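Local coordinates for protein polyketide synthase (Synechococcus sp., PDB 4GOX) that serves as the sulfotransferase domain of an olefin synthase, probably moving a sulfuryl group from PAPS onto a polyketide intermediate during hydrocarbon synthesis, at residues M43-P48 with G245-D250; L59-E62 with D66-Q69; R207-I212 with C228-V233. All coordinates share one frame; numbering follows the deposited sequence.

Interaction 1 (M43-P48 with G245-D250)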
loop_
_atom_site.group_PDB
_atom_site.type_symbol
_atom_site.label_atom_id
_atom_site.label_comp_id
_atom_site.label_asym_id
_atom_site.label_seq_id
_atom_site.Cartn_x
_atom_site.Cartn_y
_atom_site.Cartn_z
ATOM N N MET A 43 3.766 8.810 6.465
ATOM C CA MET A 43 3.038 9.986 6.949
ATOM C C MET A 43 1.973 9.457 7.936
ATOM O O MET A 43 1.933 9.918 9.072
ATOM C CB MET A 43 2.344 10.733 5.793
ATOM C CG MET A 43 3.243 11.623 4.947
ATOM S SD MET A 43 2.380 11.962 3.375
ATOM C CE MET A 43 3.093 13.375 2.903
ATOM N N LEU A 44 1.172 8.440 7.519
ATOM C CA LEU A 44 0.111 7.837 8.336
ATOM C C LEU A 44 0.578 7.191 9.659
ATOM O O LEU A 44 -0.175 7.234 10.632
ATOM C CB LEU A 44 -0.810 6.887 7.531
ATOM C CG LEU A 44 -1.577 7.487 6.328
ATOM C CD1 LEU A 44 -2.465 6.456 5.710
ATOM C CD2 LEU A 44 -2.426 8.736 6.706
ATOM N N ALA A 45 1.816 6.641 9.701
ATOM C CA ALA A 45 2.424 6.002 10.885
ATOM C C ALA A 45 2.632 6.956 12.053
ATOM O O ALA A 45 2.713 6.509 13.204
ATOM C CB ALA A 45 3.756 5.360 10.520
ATOM N N GLY A 46 2.735 8.253 11.752
ATOM C CA GLY A 46 2.903 9.287 12.766
ATOM C C GLY A 46 1.634 9.550 13.548
ATOM O O GLY A 46 1.703 10.120 14.630
ATOM N N HIS A 47 0.458 9.149 13.012
ATOM C CA HIS A 47 -0.810 9.364 13.706
ATOM C C HIS A 47 -0.967 8.374 14.884
ATOM O O HIS A 47 -0.828 7.162 14.681
ATOM C CB HIS A 47 -1.978 9.241 12.731
ATOM C CG HIS A 47 -3.265 9.790 13.254
ATOM N ND1 HIS A 47 -3.880 9.257 14.374
ATOM C CD2 HIS A 47 -4.030 10.796 12.772
ATOM C CE1 HIS A 47 -4.969 9.981 14.563
ATOM N NE2 HIS A 47 -5.108 10.910 13.616
ATOM N N PRO A 48 -1.282 8.857 16.113
ATOM C CA PRO A 48 -1.432 7.927 17.245
ATOM C C PRO A 48 -2.628 6.954 17.176
ATOM O O PRO A 48 -2.626 5.948 17.888
ATOM C CB PRO A 48 -1.492 8.851 18.464
ATOM C CG PRO A 48 -1.992 10.141 17.942
ATOM C CD PRO A 48 -1.449 10.261 16.546
ATOM N N GLY A 245 10.970 10.965 14.378
ATOM C CA GLY A 245 10.668 9.828 15.250
ATOM C C GLY A 245 10.771 8.470 14.575
ATOM O O GLY A 245 11.243 8.376 13.435
ATOM N N ASP A 246 10.340 7.396 15.282
ATOM C CA ASP A 246 10.384 6.028 14.750
ATOM C C ASP A 246 9.072 5.685 14.039
ATOM O O ASP A 246 8.024 5.547 14.684
ATOM C CB ASP A 246 10.731 4.993 15.849
ATOM C CG ASP A 246 11.287 3.652 15.353
ATOM O OD1 ASP A 246 10.844 3.175 14.269
ATOM O OD2 ASP A 246 12.140 3.061 16.064
ATOM N N ARG A 247 9.147 5.557 12.700
ATOM C CA ARG A 247 8.021 5.241 11.811
ATOM C C ARG A 247 8.227 3.862 11.143
ATOM O O ARG A 247 7.535 3.525 10.170
ATOM C CB ARG A 247 7.881 6.342 10.735
ATOM C CG ARG A 247 7.894 7.761 11.281
ATOM C CD ARG A 247 6.567 8.433 11.043
ATOM N NE ARG A 247 6.443 9.675 11.802
ATOM C CZ ARG A 247 5.643 10.683 11.474
ATOM N NH1 ARG A 247 4.891 10.617 10.378
ATOM N NH2 ARG A 247 5.582 11.761 12.237
ATOM N N LEU A 248 9.172 3.060 11.689
ATOM C CA LEU A 248 9.550 1.723 11.196
ATOM C C LEU A 248 10.019 1.830 9.726
ATOM O O LEU A 248 9.343 1.365 8.798
ATOM C CB LEU A 248 8.426 0.653 11.384
ATOM C CG LEU A 248 7.576 0.654 12.677
ATOM C CD1 LEU A 248 6.584 -0.491 12.666
ATOM C CD2 LEU A 248 8.437 0.593 13.937
ATOM N N THR A 249 11.154 2.535 9.544
ATOM C CA THR A 249 11.807 2.818 8.259
ATOM C C THR A 249 13.231 2.237 8.233
ATOM O O THR A 249 13.827 2.133 7.161
ATOM C CB THR A 249 11.842 4.348 7.999
ATOM O OG1 THR A 249 12.532 5.023 9.066
ATOM C CG2 THR A 249 10.455 4.948 7.790
ATOM N N ASP A 250 13.769 1.894 9.426
ATOM C CA ASP A 250 15.109 1.344 9.681
ATOM C C ASP A 250 15.431 0.044 8.930
ATOM O O ASP A 250 14.584 -0.835 8.791
ATOM C CB ASP A 250 15.347 1.181 11.197
ATOM C CG ASP A 250 14.137 0.697 11.983
ATOM O OD1 ASP A 250 13.200 1.502 12.191
ATOM O OD2 ASP A 250 14.138 -0.476 12.409
#
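R247 reaches over from its loop and lays its side chain against A45 and G46, at the end of helix 37-45. CB points toward the helix and lies 4.2 Å from A45 CB. CG stands beside the backbone N of its own residue (chi1 -49°), and the chain then bends at chi2 (-115°), carrying CD forward onto the helix end. CD touches A45 CB and comes within 3.9 Å of G46 N. NE follows, 3.7 Å from G46 CA. The guanidinium then settles flat: CZ is 3.3 Å from G46 CA, which sits over the centre of one face. This close approach is possible because G46 has no side chain; a CB there would run into NH1. At the tip NH1 comes within 3.3 Å of M43 O, but the angle is too poor for a hydrogen bond, and that carbonyl already accepts from G46 N. The real acceptors lie just outside: NH1 bonds V42 O, NH2 bonds A238 O, and NE reaches S244 O weakly. A positively charged group set among carbonyls at the C-terminal end of a helix is likely to be well placed electrostatically. In the sulfotransferase fold, related to the P-loop NTPases, helix 37-45 follows the phosphosulfate-binding loop, and the side chain of M43 is about 7 Å from the bound adenosine-3'-5'-diphosphate.

Interaction 2 (L59-E62 with D66-Q69)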
loop_
_atom_site.group_PDB
_atom_site.type_symbol
_atom_site.label_atom_id
_atom_site.label_comp_id
_atom_site.label_asym_id
_atom_site.label_seq_id
_atom_site.Cartn_x
_atom_site.Cartn_y
_atom_site.Cartn_z
ATOM N N LEU A 59 -2.312 -10.343 2.121
ATOM C CA LEU A 59 -3.479 -10.541 1.246
ATOM C C LEU A 59 -3.355 -11.564 0.098
ATOM O O LEU A 59 -4.329 -12.292 -0.093
ATOM C CB LEU A 59 -4.042 -9.186 0.800
ATOM C CG LEU A 59 -5.514 -9.122 0.362
ATOM C CD1 LEU A 59 -6.449 -9.432 1.537
ATOM C CD2 LEU A 59 -5.844 -7.735 -0.144
ATOM N N PRO A 60 -2.202 -11.717 -0.636
ATOM C CA PRO A 60 -2.148 -12.700 -1.745
ATOM C C PRO A 60 -2.204 -14.170 -1.367
ATOM O O PRO A 60 -2.249 -15.020 -2.258
ATOM C CB PRO A 60 -0.773 -12.441 -2.370
ATOM C CG PRO A 60 -0.369 -11.083 -1.931
ATOM C CD PRO A 60 -0.958 -10.919 -0.589
ATOM N N PHE A 61 -2.149 -14.484 -0.069
ATOM C CA PHE A 61 -2.020 -15.869 0.406
ATOM C C PHE A 61 -3.173 -16.322 1.254
ATOM O O PHE A 61 -3.803 -15.520 1.929
ATOM C CB PHE A 61 -0.715 -15.976 1.221
ATOM C CG PHE A 61 0.452 -15.324 0.507
ATOM C CD1 PHE A 61 1.028 -15.928 -0.616
ATOM C CD2 PHE A 61 0.931 -14.086 0.912
ATOM C CE1 PHE A 61 2.097 -15.319 -1.286
ATOM C CE2 PHE A 61 1.977 -13.463 0.221
ATOM C CZ PHE A 61 2.556 -14.089 -0.873
ATOM N N GLU A 62 -3.435 -17.609 1.226
ATOM C CA GLU A 62 -4.492 -18.248 1.984
ATOM C C GLU A 62 -4.029 -18.459 3.447
ATOM O O GLU A 62 -4.706 -18.027 4.387
ATOM C CB GLU A 62 -4.854 -19.582 1.282
ATOM C CG GLU A 62 -6.067 -20.283 1.832
ATOM C CD GLU A 62 -7.335 -19.481 1.698
ATOM O OE1 GLU A 62 -7.928 -19.474 0.596
ATOM O OE2 GLU A 62 -7.742 -18.861 2.706
ATOM N N ASP A 66 1.405 -21.115 2.532
ATOM C CA ASP A 66 1.447 -20.687 1.115
ATOM C C ASP A 66 2.385 -19.506 0.980
ATOM O O ASP A 66 3.194 -19.459 0.046
ATOM C CB ASP A 66 0.064 -20.242 0.601
ATOM C CG ASP A 66 -1.032 -21.251 0.809
ATOM O OD1 ASP A 66 -0.843 -22.412 0.425
ATOM O OD2 ASP A 66 -2.072 -20.879 1.365
ATOM N N ARG A 67 2.265 -18.559 1.927
ATOM C CA ARG A 67 3.060 -17.339 1.992
ATOM C C ARG A 67 4.526 -17.718 2.063
ATOM O O ARG A 67 5.300 -17.263 1.225
ATOM C CB ARG A 67 2.613 -16.476 3.185
ATOM C CG ARG A 67 3.334 -15.147 3.310
ATOM C CD ARG A 67 2.592 -14.247 4.287
ATOM N NE ARG A 67 3.203 -12.926 4.431
ATOM C CZ ARG A 67 4.258 -12.670 5.202
ATOM N NH1 ARG A 67 4.850 -13.647 5.878
ATOM N NH2 ARG A 67 4.726 -11.436 5.304
ATOM N N HIS A 68 4.884 -18.642 2.966
ATOM C CA HIS A 68 6.258 -19.107 3.066
ATOM C C HIS A 68 6.712 -19.838 1.803
ATOM O O HIS A 68 7.816 -19.580 1.346
ATOM C CB HIS A 68 6.463 -19.962 4.306
ATOM C CG HIS A 68 7.883 -20.374 4.505
ATOM N ND1 HIS A 68 8.873 -19.441 4.758
ATOM C CD2 HIS A 68 8.437 -21.608 4.487
ATOM C CE1 HIS A 68 9.994 -20.136 4.888
ATOM N NE2 HIS A 68 9.782 -21.443 4.730
ATOM N N GLN A 69 5.857 -20.696 1.209
ATOM C CA GLN A 69 6.203 -21.406 -0.032
ATOM C C GLN A 69 6.508 -20.425 -1.161
ATOM O O GLN A 69 7.553 -20.546 -1.808
ATOM C CB GLN A 69 5.098 -22.401 -0.469
ATOM C CG GLN A 69 5.034 -23.705 0.341
ATOM C CD GLN A 69 6.308 -24.534 0.325
ATOM O OE1 GLN A 69 6.900 -24.811 -0.730
ATOM N NE2 GLN A 69 6.751 -24.961 1.506
#
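F61 and R67 meet nearly perpendicular to each other, R67 CA making a CH-pi contact with one face of the phenyl ring while CB and CG pack beside it on the same face. This joins the loop after strand 50-51 to the first turn of helix 64-71 in the sulfotransferase fold. R67 CA stands 3.8 Å from the ring centroid and 20° off the normal, displaced toward the rim. CG, anti to the backbone N (chi1 -177°), leads an extended chain onward, so that CG meets F61 CD2 at 3.6 Å and CD passes close to the same carbon. The guanidinium beyond is turned almost perpendicular to the ring. It is held by backbone carbonyls instead, NE bonding H57 O while NH2 bonds L56 O and G77 O; L56 O and H57 O tie it to the loop before the helix, G77 O to the chain after it. Across the phenyl from the arginine, P60 CB caps the middle of the other face at a height of 3.8 Å, making the ring a layer between proline and arginine. Farther along, the E62 and D66 side chains run alongside each other in a common direction, with carboxylate planes 77° apart. Their like charges are kept apart, E62 OE1 standing 6.1 Å from D66 OD2 and bonding Q16 N. D66 OD2 accepts from T63 N, just ahead of the helix, and touches E62 CB at 3.1 Å.

Interaction 3 (R207-I212 with C228-V233)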
loop_
_atom_site.group_PDB
_atom_site.type_symbol
_atom_site.label_atom_id
_atom_site.label_comp_id
_atom_site.label_asym_id
_atom_site.label_seq_id
_atom_site.Cartn_x
_atom_site.Cartn_y
_atom_site.Cartn_z
ATOM N N ARG A 207 -16.216 3.403 1.368
ATOM C CA ARG A 207 -15.087 2.485 1.583
ATOM C C ARG A 207 -13.933 2.632 0.561
ATOM O O ARG A 207 -12.977 1.865 0.580
ATOM C CB ARG A 207 -15.570 1.025 1.745
ATOM C CG ARG A 207 -16.587 0.840 2.878
ATOM C CD ARG A 207 -16.643 -0.568 3.441
ATOM N NE ARG A 207 -17.345 -1.494 2.553
ATOM C CZ ARG A 207 -16.753 -2.395 1.772
ATOM N NH1 ARG A 207 -17.482 -3.192 0.999
ATOM N NH2 ARG A 207 -15.428 -2.501 1.751
ATOM N N TYR A 208 -13.999 3.646 -0.285
ATOM C CA TYR A 208 -12.983 3.884 -1.300
ATOM C C TYR A 208 -12.709 5.371 -1.457
ATOM O O TYR A 208 -13.644 6.164 -1.556
ATOM C CB TYR A 208 -13.463 3.300 -2.633
ATOM C CG TYR A 208 -12.616 3.644 -3.837
ATOM C CD1 TYR A 208 -11.406 2.989 -4.074
ATOM C CD2 TYR A 208 -13.078 4.534 -4.806
ATOM C CE1 TYR A 208 -10.669 3.231 -5.233
ATOM C CE2 TYR A 208 -12.332 4.806 -5.955
ATOM C CZ TYR A 208 -11.133 4.147 -6.165
ATOM O OH TYR A 208 -10.424 4.396 -7.307
ATOM N N LEU A 209 -11.432 5.730 -1.517
ATOM C CA LEU A 209 -10.983 7.100 -1.717
ATOM C C LEU A 209 -9.762 7.172 -2.642
ATOM O O LEU A 209 -8.727 6.579 -2.338
ATOM C CB LEU A 209 -10.622 7.736 -0.353
ATOM C CG LEU A 209 -10.117 9.193 -0.362
ATOM C CD1 LEU A 209 -11.273 10.183 -0.456
ATOM C CD2 LEU A 209 -9.327 9.486 0.886
ATOM N N GLN A 210 -9.873 7.934 -3.731
ATOM C CA GLN A 210 -8.743 8.215 -4.618
ATOM C C GLN A 210 -7.917 9.349 -4.035
ATOM O O GLN A 210 -8.460 10.353 -3.598
ATOM C CB GLN A 210 -9.216 8.658 -6.009
ATOM C CG GLN A 210 -9.627 7.474 -6.841
ATOM C CD GLN A 210 -10.059 7.843 -8.229
ATOM O OE1 GLN A 210 -9.758 8.928 -8.738
ATOM N NE2 GLN A 210 -10.694 6.899 -8.898
ATOM N N VAL A 211 -6.610 9.202 -4.055
ATOM C CA VAL A 211 -5.677 10.225 -3.592
ATOM C C VAL A 211 -4.681 10.432 -4.725
ATOM O O VAL A 211 -4.031 9.483 -5.168
ATOM C CB VAL A 211 -4.945 9.817 -2.270
ATOM C CG1 VAL A 211 -3.894 10.853 -1.898
ATOM C CG2 VAL A 211 -5.934 9.644 -1.121
ATOM N N ILE A 212 -4.567 11.660 -5.189
ATOM C CA ILE A 212 -3.634 12.018 -6.247
ATOM C C ILE A 212 -2.311 12.416 -5.604
ATOM O O ILE A 212 -2.246 13.426 -4.901
ATOM C CB ILE A 212 -4.228 13.137 -7.142
ATOM C CG1 ILE A 212 -5.624 12.724 -7.701
ATOM C CG2 ILE A 212 -3.255 13.531 -8.244
ATOM C CD1 ILE A 212 -5.664 11.382 -8.591
ATOM N N CYS A 228 -7.892 11.527 6.688
ATOM C CA CYS A 228 -8.300 11.429 8.088
ATOM C C CYS A 228 -9.832 11.383 8.225
ATOM O O CYS A 228 -10.360 10.575 9.002
ATOM C CB CYS A 228 -7.700 12.573 8.909
ATOM S SG CYS A 228 -5.934 12.369 9.266
ATOM N N ASP A 229 -10.536 12.241 7.454
ATOM C CA ASP A 229 -11.999 12.293 7.436
ATOM C C ASP A 229 -12.548 10.967 6.920
ATOM O O ASP A 229 -13.528 10.452 7.468
ATOM C CB ASP A 229 -12.502 13.466 6.569
ATOM C CG ASP A 229 -12.195 14.865 7.103
ATOM O OD1 ASP A 229 -11.925 14.998 8.331
ATOM O OD2 ASP A 229 -12.243 15.826 6.305
ATOM N N PHE A 230 -11.886 10.398 5.890
ATOM C CA PHE A 230 -12.253 9.121 5.283
ATOM C C PHE A 230 -12.083 7.958 6.271
ATOM O O PHE A 230 -12.988 7.134 6.401
ATOM C CB PHE A 230 -11.440 8.886 4.001
ATOM C CG PHE A 230 -11.628 7.524 3.366
ATOM C CD1 PHE A 230 -12.817 7.196 2.720
ATOM C CD2 PHE A 230 -10.592 6.597 3.351
ATOM C CE1 PHE A 230 -12.984 5.941 2.120
ATOM C CE2 PHE A 230 -10.760 5.343 2.755
ATOM C CZ PHE A 230 -11.955 5.021 2.151
ATOM N N LEU A 231 -10.943 7.927 6.986
ATOM C CA LEU A 231 -10.619 6.898 7.978
ATOM C C LEU A 231 -11.340 7.080 9.329
ATOM O O LEU A 231 -11.326 6.162 10.149
ATOM C CB LEU A 231 -9.094 6.827 8.189
ATOM C CG LEU A 231 -8.234 6.470 6.958
ATOM C CD1 LEU A 231 -6.757 6.575 7.284
ATOM C CD2 LEU A 231 -8.577 5.093 6.405
ATOM N N GLY A 232 -11.946 8.252 9.545
ATOM C CA GLY A 232 -12.675 8.573 10.767
ATOM C C GLY A 232 -11.810 9.001 11.935
ATOM O O GLY A 232 -12.202 8.823 13.091
ATOM N N VAL A 233 -10.631 9.571 11.655
ATOM C CA VAL A 233 -9.734 10.078 12.704
ATOM C C VAL A 233 -9.576 11.602 12.565
ATOM O O VAL A 233 -9.939 12.166 11.531
ATOM C CB VAL A 233 -8.366 9.337 12.761
ATOM C CG1 VAL A 233 -8.552 7.872 13.156
ATOM C CG2 VAL A 233 -7.597 9.453 11.432
#
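Y208 OH is gripped from two places: Q210 NE2 bonds it at 3.0 Å, with the hydroxyl close to the plane of the amide, and H153 ND1 on the adjoining strand is its second partner. While that tip is held, the backbone of Y208 meets F230 across the contact. The edge of the phenyl ring abuts the chain there, CZ lying 3.5 Å from Y208 N and as near to R207 C. Over one face comes L209. Its CB is 3.6 Å from the ring centroid and only 2° off the normal, a CH-pi contact centred almost perfectly. CD2 of L209 adds an apolar touch on F230 CB at 3.8 Å; the two side chains run antiparallel, each overlapping the base of the other. Here helix 220-231 packs on strand 208-212, the outermost strand at one end of the parallel sheet of this alpha/beta fold. F230 CG is anti to the backbone N (chi1 174°), which swings the ring off the helix and onto the strand. Losing the ring to an alanine here would probably open a gap beneath L209 CB and leave the R207-Y208 backbone without its apolar cover. Just beyond F230 the helix ends in a Schellman motif: V233 N bonds C228 O at 2.8 Å, G232 N reaches D229 O weakly, and G232 takes positive phi.

Overall arrangement
Interaction 1 closes the longest loop, and the other two are nested inside it in series, 59-62 with 66-69 before 207-212 with 228-233. Interactions 2 and 3 lie on opposite sides of the chain's centre, their own centres 28 Å apart. Interactions 1 and 3 touch: H47 NE2 packs on V233 CG2 at 3.6 Å, where the turn after helix 37-45 meets the turn after helix 220-231. Interaction 3 sits at the 208-212 edge of the five-stranded parallel sheet, whereas interaction 2 follows strand 50-51, which forms the other edge. Only interaction 3 packs a helix on the sheet; the other two join loops to helices, and interaction 1 includes M43, whose side chain lies near the bound nucleotide.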